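Local coordinates for protein alpha-Amylase (Thermotoga maritima, PDB 2B5D) that is an alpha-amylase by name, belonging to glycosyl hydrolase family 57, at residues A[256-267]-A[284-295]. Sequence-based numbering, arbitrary orientation.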
loop_
_atom_site.group_PDB
_atom_site.type_symbol
_atom_site.label_atom_id
_atom_site.label_comp_id
_atom_site.label_asym_id
_atom_site.label_seq_id
_atom_site.Cartn_x
_atom_site.Cartn_y
_atom_site.Cartn_z
ATOM N N PRO A 256 -28.208 -11.721 -22.202
ATOM C CA PRO A 256 -28.878 -11.748 -20.898
ATOM C C PRO A 256 -29.287 -13.126 -20.371
ATOM O O PRO A 256 -29.492 -13.260 -19.167
ATOM C CB PRO A 256 -30.089 -10.811 -21.079
ATOM C CG PRO A 256 -30.208 -10.546 -22.524
ATOM C CD PRO A 256 -28.876 -10.823 -23.165
ATOM N N ARG A 257 -29.371 -14.148 -21.222
ATOM C CA ARG A 257 -29.779 -15.528 -20.781
ATOM C C ARG A 257 -28.622 -16.345 -20.237
ATOM O O ARG A 257 -28.798 -17.492 -19.780
ATOM C CB ARG A 257 -30.391 -16.340 -21.938
ATOM C CG ARG A 257 -31.731 -15.812 -22.477
ATOM C CD ARG A 257 -32.051 -16.482 -23.800
ATOM N NE ARG A 257 -31.323 -15.855 -24.900
ATOM C CZ ARG A 257 -31.477 -16.152 -26.188
ATOM N NH1 ARG A 257 -30.745 -15.515 -27.099
ATOM N NH2 ARG A 257 -32.343 -17.092 -26.561
ATOM N N TYR A 258 -27.420 -15.788 -20.345
ATOM C CA TYR A 258 -26.229 -16.525 -19.965
ATOM C C TYR A 258 -25.883 -16.309 -18.492
ATOM O O TYR A 258 -26.206 -15.276 -17.904
ATOM C CB TYR A 258 -25.049 -16.175 -20.877
ATOM C CG TYR A 258 -25.070 -16.822 -22.260
ATOM C CD1 TYR A 258 -24.714 -16.093 -23.377
ATOM C CD2 TYR A 258 -25.440 -18.153 -22.435
ATOM C CE1 TYR A 258 -24.722 -16.656 -24.631
ATOM C CE2 TYR A 258 -25.451 -18.742 -23.688
ATOM C CZ TYR A 258 -25.089 -17.994 -24.781
ATOM O OH TYR A 258 -25.088 -18.558 -26.045
ATOM N N ARG A 259 -25.216 -17.301 -17.911
ATOM C CA ARG A 259 -24.862 -17.293 -16.500
ATOM C C ARG A 259 -23.898 -16.155 -16.172
ATOM O O ARG A 259 -22.868 -15.971 -16.847
ATOM C CB ARG A 259 -24.300 -18.661 -16.143
ATOM C CG ARG A 259 -24.155 -18.995 -14.676
ATOM C CD ARG A 259 -22.686 -19.155 -14.466
ATOM N NE ARG A 259 -22.379 -20.367 -13.751
ATOM C CZ ARG A 259 -21.145 -20.824 -13.576
ATOM N NH1 ARG A 259 -20.938 -21.942 -12.900
ATOM N NH2 ARG A 259 -20.117 -20.162 -14.078
ATOM N N GLU A 260 -24.261 -15.391 -15.141
ATOM C CA GLU A 260 -23.491 -14.256 -14.641
ATOM C C GLU A 260 -22.276 -14.730 -13.848
ATOM O O GLU A 260 -22.403 -15.541 -12.930
ATOM C CB GLU A 260 -24.390 -13.379 -13.775
ATOM C CG GLU A 260 -23.679 -12.261 -13.033
ATOM C CD GLU A 260 -23.064 -11.241 -13.969
ATOM O OE1 GLU A 260 -21.826 -11.101 -13.955
ATOM O OE2 GLU A 260 -23.817 -10.593 -14.733
ATOM N N PHE A 261 -21.097 -14.221 -14.198
ATOM C CA PHE A 261 -19.854 -14.680 -13.586
ATOM C C PHE A 261 -19.702 -14.143 -12.163
ATOM O O PHE A 261 -19.337 -14.885 -11.245
ATOM C CB PHE A 261 -18.646 -14.293 -14.444
ATOM C CG PHE A 261 -17.344 -14.864 -13.948
ATOM C CD1 PHE A 261 -16.977 -16.164 -14.260
ATOM C CD2 PHE A 261 -16.488 -14.097 -13.160
ATOM C CE1 PHE A 261 -15.787 -16.692 -13.790
ATOM C CE2 PHE A 261 -15.298 -14.614 -12.686
ATOM C CZ PHE A 261 -14.940 -15.907 -13.000
ATOM N N TYR A 262 -20.030 -12.866 -11.996
ATOM C CA TYR A 262 -19.763 -12.113 -10.772
ATOM C C TYR A 262 -20.912 -12.106 -9.771
ATOM O O TYR A 262 -21.157 -11.089 -9.096
ATOM C CB TYR A 262 -19.358 -10.673 -11.122
ATOM C CG TYR A 262 -18.086 -10.624 -11.908
ATOM C CD1 TYR A 262 -18.095 -10.261 -13.256
ATOM C CD2 TYR A 262 -16.875 -11.012 -11.318
ATOM C CE1 TYR A 262 -16.919 -10.241 -13.993
ATOM C CE2 TYR A 262 -15.688 -10.998 -12.039
ATOM C CZ TYR A 262 -15.710 -10.606 -13.376
ATOM O OH TYR A 262 -14.527 -10.583 -14.096
ATOM N N ARG A 263 -21.619 -13.231 -9.699
ATOM C CA ARG A 263 -22.518 -13.533 -8.596
ATOM C C ARG A 263 -22.302 -14.962 -8.186
ATOM O O ARG A 263 -22.368 -15.888 -9.005
ATOM C CB ARG A 263 -23.981 -13.273 -8.943
ATOM C CG ARG A 263 -24.334 -11.795 -8.946
ATOM C CD ARG A 263 -24.606 -11.292 -7.545
ATOM N NE ARG A 263 -25.881 -10.606 -7.605
ATOM C CZ ARG A 263 -26.978 -10.964 -6.958
ATOM N NH1 ARG A 263 -28.095 -10.268 -7.161
ATOM N NH2 ARG A 263 -26.971 -11.984 -6.110
ATOM N N ASP A 264 -22.035 -15.133 -6.901
ATOM C CA ASP A 264 -21.570 -16.398 -6.384
ATOM C C ASP A 264 -21.996 -16.450 -4.928
ATOM O O ASP A 264 -22.049 -15.422 -4.273
ATOM C CB ASP A 264 -20.036 -16.483 -6.537
ATOM C CG ASP A 264 -19.502 -17.880 -6.331
ATOM O OD1 ASP A 264 -19.427 -18.317 -5.166
ATOM O OD2 ASP A 264 -19.127 -18.540 -7.331
ATOM N N ILE A 265 -22.311 -17.642 -4.435
ATOM C CA ILE A 265 -22.830 -17.795 -3.070
ATOM C C ILE A 265 -21.797 -17.462 -1.989
ATOM O O ILE A 265 -22.149 -17.305 -0.822
ATOM C CB ILE A 265 -23.417 -19.193 -2.821
ATOM C CG1 ILE A 265 -22.333 -20.261 -2.983
ATOM C CG2 ILE A 265 -24.596 -19.394 -3.728
ATOM C CD1 ILE A 265 -22.687 -21.594 -2.401
ATOM N N GLY A 266 -20.534 -17.351 -2.392
ATOM C CA GLY A 266 -19.453 -17.029 -1.480
ATOM C C GLY A 266 -19.501 -15.566 -1.115
ATOM O O GLY A 266 -18.820 -15.144 -0.196
ATOM N N PHE A 267 -20.310 -14.795 -1.840
ATOM C CA PHE A 267 -20.477 -13.369 -1.576
ATOM C C PHE A 267 -21.872 -13.088 -1.011
ATOM O O PHE A 267 -22.104 -12.050 -0.373
ATOM C CB PHE A 267 -20.244 -12.558 -2.854
ATOM C CG PHE A 267 -18.813 -12.575 -3.339
ATOM C CD1 PHE A 267 -18.349 -13.602 -4.164
ATOM C CD2 PHE A 267 -17.924 -11.562 -2.971
ATOM C CE1 PHE A 267 -17.032 -13.616 -4.615
ATOM C CE2 PHE A 267 -16.590 -11.571 -3.422
ATOM C CZ PHE A 267 -16.152 -12.601 -4.248
ATOM N N ARG A 284 -14.202 -13.252 1.566
ATOM C CA ARG A 284 -15.150 -13.759 0.563
ATOM C C ARG A 284 -14.470 -13.937 -0.793
ATOM O O ARG A 284 -13.789 -13.024 -1.285
ATOM C CB ARG A 284 -16.324 -12.781 0.382
ATOM C CG ARG A 284 -17.050 -12.354 1.650
ATOM C CD ARG A 284 -18.059 -13.381 2.043
ATOM N NE ARG A 284 -19.156 -12.836 2.836
ATOM C CZ ARG A 284 -20.319 -13.455 3.005
ATOM N NH1 ARG A 284 -20.539 -14.626 2.425
ATOM N NH2 ARG A 284 -21.267 -12.906 3.747
ATOM N N ILE A 285 -14.661 -15.111 -1.389
ATOM C CA ILE A 285 -14.158 -15.414 -2.734
ATOM C C ILE A 285 -15.212 -16.227 -3.478
ATOM O O ILE A 285 -16.224 -16.607 -2.884
ATOM C CB ILE A 285 -12.834 -16.232 -2.701
ATOM C CG1 ILE A 285 -13.052 -17.587 -2.011
ATOM C CG2 ILE A 285 -11.671 -15.406 -2.099
ATOM C CD1 ILE A 285 -11.916 -18.552 -2.203
ATOM N N ASN A 286 -14.958 -16.494 -4.766
ATOM C CA ASN A 286 -15.835 -17.325 -5.608
ATOM C C ASN A 286 -15.740 -18.800 -5.241
ATOM O O ASN A 286 -14.659 -19.307 -4.904
ATOM C CB ASN A 286 -15.547 -17.119 -7.108
ATOM C CG ASN A 286 -16.160 -15.822 -7.666
ATOM O OD1 ASN A 286 -15.669 -15.258 -8.640
ATOM N ND2 ASN A 286 -17.234 -15.354 -7.054
ATOM N N THR A 287 -16.888 -19.472 -5.300
ATOM C CA THR A 287 -17.007 -20.885 -4.939
ATOM C C THR A 287 -17.134 -21.758 -6.182
ATOM O O THR A 287 -16.716 -22.920 -6.192
ATOM C CB THR A 287 -18.246 -21.144 -4.016
ATOM O OG1 THR A 287 -19.447 -20.756 -4.692
ATOM C CG2 THR A 287 -18.152 -20.362 -2.719
ATOM N N GLY A 288 -17.747 -21.201 -7.224
ATOM C CA GLY A 288 -18.003 -21.968 -8.434
ATOM C C GLY A 288 -19.460 -22.327 -8.600
ATOM O O GLY A 288 -19.892 -22.766 -9.668
ATOM N N ILE A 289 -20.226 -22.156 -7.533
ATOM C CA ILE A 289 -21.665 -22.289 -7.651
ATOM C C ILE A 289 -22.374 -20.936 -7.637
ATOM O O ILE A 289 -22.352 -20.192 -6.642
ATOM C CB ILE A 289 -22.315 -23.440 -6.766
ATOM C CG1 ILE A 289 -23.782 -23.109 -6.404
ATOM C CG2 ILE A 289 -21.408 -23.941 -5.598
ATOM C CD1 ILE A 289 -23.963 -22.529 -5.096
ATOM N N LYS A 290 -22.977 -20.652 -8.794
ATOM C CA LYS A 290 -23.507 -19.342 -9.173
ATOM C C LYS A 290 -24.914 -19.493 -9.763
ATOM O O LYS A 290 -25.137 -20.352 -10.620
ATOM C CB LYS A 290 -22.603 -18.696 -10.237
ATOM C CG LYS A 290 -21.102 -18.861 -10.070
ATOM C CD LYS A 290 -20.411 -17.858 -10.953
ATOM C CE LYS A 290 -18.993 -18.258 -11.288
ATOM N NZ LYS A 290 -18.008 -17.713 -10.330
ATOM N N TYR A 291 -25.841 -18.639 -9.338
ATOM C CA TYR A 291 -27.271 -18.820 -9.629
ATOM C C TYR A 291 -27.946 -17.781 -10.526
ATOM O O TYR A 291 -29.087 -17.939 -10.892
ATOM C CB TYR A 291 -28.043 -18.892 -8.302
ATOM C CG TYR A 291 -27.744 -20.106 -7.416
ATOM C CD1 TYR A 291 -27.332 -19.939 -6.114
ATOM C CD2 TYR A 291 -27.934 -21.411 -7.886
ATOM C CE1 TYR A 291 -27.077 -21.042 -5.298
ATOM C CE2 TYR A 291 -27.692 -22.528 -7.069
ATOM C CZ TYR A 291 -27.276 -22.329 -5.789
ATOM O OH TYR A 291 -27.037 -23.411 -4.977
ATOM N N HIS A 292 -27.250 -16.716 -10.887
ATOM C CA HIS A 292 -27.855 -15.645 -11.678
ATOM C C HIS A 292 -27.434 -15.661 -13.143
ATOM O O HIS A 292 -26.367 -16.198 -13.498
ATOM C CB HIS A 292 -27.574 -14.297 -11.028
ATOM C CG HIS A 292 -28.017 -14.228 -9.588
ATOM N ND1 HIS A 292 -27.345 -14.877 -8.566
ATOM C CD2 HIS A 292 -29.076 -13.613 -9.010
ATOM C CE1 HIS A 292 -27.957 -14.633 -7.421
ATOM N NE2 HIS A 292 -29.006 -13.865 -7.663
ATOM N N ARG A 293 -28.323 -15.141 -13.987
ATOM C CA ARG A 293 -27.991 -14.894 -15.371
ATOM C C ARG A 293 -27.628 -13.408 -15.524
ATOM O O ARG A 293 -27.966 -12.592 -14.665
ATOM C CB ARG A 293 -29.153 -15.285 -16.294
ATOM C CG ARG A 293 -30.491 -14.648 -15.953
ATOM C CD ARG A 293 -31.614 -15.235 -16.797
ATOM N NE ARG A 293 -32.827 -14.437 -16.665
ATOM C CZ ARG A 293 -33.166 -13.414 -17.450
ATOM N NH1 ARG A 293 -32.389 -13.038 -18.460
ATOM N NH2 ARG A 293 -34.285 -12.752 -17.206
ATOM N N ILE A 294 -26.974 -13.059 -16.628
ATOM C CA ILE A 294 -26.540 -11.679 -16.853
ATOM C C ILE A 294 -27.716 -10.688 -16.776
ATOM O O ILE A 294 -27.530 -9.562 -16.298
ATOM C CB ILE A 294 -25.708 -11.540 -18.177
ATOM C CG1 ILE A 294 -24.419 -12.368 -18.091
ATOM C CG2 ILE A 294 -25.403 -10.056 -18.525
ATOM C CD1 ILE A 294 -23.775 -12.664 -19.412
ATOM N N THR A 295 -28.887 -11.095 -17.293
ATOM C CA THR A 295 -30.180 -10.388 -17.134
ATOM C C THR A 295 -30.388 -9.154 -18.020
ATOM O O THR A 295 -31.450 -8.996 -18.645
ATOM C CB THR A 295 -30.419 -9.987 -15.653
ATOM O OG1 THR A 295 -30.352 -11.155 -14.837
ATOM C CG2 THR A 295 -31.779 -9.319 -15.466
HETATM O O HOH W 1 -24.211 -16.108 -11.020
#
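Lys290 lays its aliphatic chain over one face of the Arg259 guanidinium, whose strongest polar partner is Tyr106 of helix 97-119, and ends above the face of the Phe261 ring, NZ lying 4.3 Å from the Phe261 centroid, a cation-pi contact. The chain runs extended until a bend at chi4 (-92°), which turns the ammonium toward the carboxylate of Asp264. There NZ forms a weak salt bridge with OD2, and a second weak bond reaches Phe261 O.

Asp264 illustrates how one carboxylate can organise two loops. Its CG lies anti to the backbone N (chi1 -166°), and from there Asp264 OD1 takes Thr287 N at 2.8 Å, from above the carboxylate plane. Asp264 OD2 receives Gly288 N at 3.0 Å through its syn lone pair. The anti lone pair of OD1 accepts Gly266 N, a capping bond at the N-cap of a short, weakly bonded helix, while Thr287 OG1 closes an ST turn with Ile289 N.

Farther along, the Arg263 guanidinium covers one face of the His292 ring, the planes 42° apart, and Asp268 pairs with its NH2. A single beta bridge joins Arg259 and Arg293, with Glu260 N to His292 O at 2.8 Å and Ile294 N to Tyr258 O at 2.7 Å. A water takes the N-H of His292 and lies within hydrogen-bonding distance of Glu260 O and Arg263 O.

The paired loops lie within the family 57 region, ahead of helix 309-338; Ile265 and Thr287 rest on Leu84 of helix 68-91, and Tyr291 packs on Met102 and Ala103 of helix 97-119.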